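PDB 4HRO: small archaeal modifier protein 1 from Haloferax volcanii DS2, which is attached covalently to lysines of target proteins as a ubiquitin-like modifier and also carries sulfur for molybdenum cofactor biosynthesis. Local coordinates for residues A[28-31]-A[32-35]. Residues are numbered along the deposited sequence; the frame is centred on the assembly and turned at random.
Sequences DATV and GDAL
A34 N donates to the carbonyl of T30, the residue just before helix 31-41, at 2.9 Å to T30 O as the first turn begins; L35 N follows with a bond to V31 O at 2.8 Å. Residues 28-30 lead in from the loop after strand 20-25, and T30 is the N-cap. Its side chain and that of D33 bond reciprocally to each other's backbone, a capping box. With chi1 at 63°, the T30 hydroxyl lies between its own N and carbonyl carbon, facing the helix, where OG1 accepts from D33 N at 3.0 Å. In return D33 OD2 accepts from T30 N at 3.0 Å in a nearly straight bond (168°), the N-H arriving from above the carboxylate plane, 39° out of it. Threonine suits the cap because its hydroxyl, one bond from CB, can reach forward to the amide three residues on; aspartate there is just long enough to return to the cap's own N-H. A29 CB lies 3.8 Å from D33 CB, a side chain small enough to fit beside the returning carboxylate. G32, lacking a side chain, adds no bulk beside T30 OG1. Buried V31, A34 and L35 are suitably nonpolar, packing on L71 and T75, L81, and L83 respectively. The box thus satisfies two amides at the helix start and, with A29 O bonded to T75 OG1, helps hold the loop; the D33 carboxylate probably interacts favourably with the positive end of the helix dipole.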
ATOM      1  N   ASP A  28     -10.385  -4.054 -11.540  1.00 10.84           N
ATOM      2  CA  ASP A  28     -10.264  -5.276 -10.755  1.00 11.25           C
ATOM      3  C   ASP A  28      -8.905  -5.352 -10.059  1.00 10.07           C
ATOM      4  O   ASP A  28      -8.477  -6.428  -9.671  1.00 11.23           O
ATOM      5  CB  ASP A  28     -10.500  -6.509 -11.637  1.00 12.49           C
ATOM      6  CG  ASP A  28     -11.967  -6.687 -12.037  1.00 15.39           C
ATOM      7  OD1 ASP A  28     -12.867  -6.045 -11.454  1.00 17.06           O
ATOM      8  OD2 ASP A  28     -12.229  -7.492 -12.955  1.00 19.92           O
ATOM      9  N   ALA A  29      -8.251  -4.210  -9.842  1.00  9.31           N
ATOM     10  CA  ALA A  29      -6.991  -4.197  -9.086  1.00  8.81           C
ATOM     11  C   ALA A  29      -7.217  -4.710  -7.683  1.00  6.97           C
ATOM     12  O   ALA A  29      -8.171  -4.320  -7.015  1.00  7.89           O
ATOM     13  CB  ALA A  29      -6.418  -2.794  -9.016  1.00  9.43           C
ATOM     14  N   THR A  30      -6.312  -5.552  -7.224  1.00  6.69           N
ATOM     15  CA  THR A  30      -6.347  -6.019  -5.845  1.00  6.51           C
ATOM     16  C   THR A  30      -5.644  -5.025  -4.929  1.00  5.63           C
ATOM     17  O   THR A  30      -4.990  -4.083  -5.375  1.00  6.05           O
ATOM     18  CB  THR A  30      -5.637  -7.358  -5.733  1.00  7.19           C
ATOM     19  OG1 THR A  30      -4.270  -7.154  -6.095  1.00  7.63           O
ATOM     20  CG2 THR A  30      -6.284  -8.409  -6.620  1.00  8.70           C
ATOM     21  N   VAL A  31      -5.741  -5.269  -3.635  1.00  5.77           N
ATOM     22  CA  VAL A  31      -4.970  -4.517  -2.677  1.00  5.61           C
ATOM     23  C   VAL A  31      -3.476  -4.597  -2.991  1.00  5.72           C
ATOM     24  O   VAL A  31      -2.758  -3.592  -2.919  1.00  5.52           O
ATOM     25  CB  VAL A  31      -5.298  -5.000  -1.235  1.00  6.17           C
ATOM     26  CG1 VAL A  31      -4.298  -4.442  -0.238  1.00  7.36           C
ATOM     27  CG2 VAL A  31      -6.745  -4.619  -0.862  1.00  7.63           C
ATOM     28  N   GLY A  32      -3.001  -5.784  -3.352  1.00  5.92           N
ATOM     29  CA  GLY A  32      -1.625  -5.967  -3.778  1.00  6.00           C
ATOM     30  C   GLY A  32      -1.248  -5.137  -5.003  1.00  5.62           C
ATOM     31  O   GLY A  32      -0.157  -4.564  -5.075  1.00  5.80           O
ATOM     32  N   ASP A  33      -2.152  -5.054  -5.971  1.00  5.69           N
ATOM     33  CA  ASP A  33      -1.928  -4.191  -7.119  1.00  6.16           C
ATOM     34  C   ASP A  33      -1.864  -2.720  -6.692  1.00  5.75           C
ATOM     35  O   ASP A  33      -1.019  -1.961  -7.180  1.00  5.98           O
ATOM     36  CB  ASP A  33      -3.028  -4.352  -8.166  1.00  6.98           C
ATOM     37  CG  ASP A  33      -3.056  -5.712  -8.817  1.00  7.69           C
ATOM     38  OD1 ASP A  33      -1.997  -6.356  -8.937  1.00  9.77           O
ATOM     39  OD2 ASP A  33      -4.152  -6.128  -9.212  1.00  9.19           O
ATOM     40  N   ALA A  34      -2.731  -2.305  -5.769  1.00  5.51           N
ATOM     41  CA  ALA A  34      -2.687  -0.926  -5.260  1.00  5.43           C
ATOM     42  C   ALA A  34      -1.385  -0.660  -4.483  1.00  5.39           C
ATOM     43  O   ALA A  34      -0.834   0.449  -4.551  1.00  5.63           O
ATOM     44  CB  ALA A  34      -3.902  -0.634  -4.386  1.00  6.13           C
ATOM     45  N   LEU A  35      -0.880  -1.675  -3.780  1.00  5.05           N
ATOM     46  CA  LEU A  35       0.393  -1.552  -3.087  1.00  5.45           C
ATOM     47  C   LEU A  35       1.550  -1.405  -4.083  1.00  5.36           C
ATOM     48  O   LEU A  35       2.455  -0.596  -3.890  1.00  5.60           O
ATOM     49  CB  LEU A  35       0.572  -2.757  -2.165  1.00  5.09           C
ATOM     50  CG  LEU A  35       1.853  -2.807  -1.351  1.00  6.28           C
ATOM     51  CD1 LEU A  35       2.048  -1.552  -0.496  1.00  7.64           C
ATOM     52  CD2 LEU A  35       1.859  -4.070  -0.494  1.00  7.65           C
TER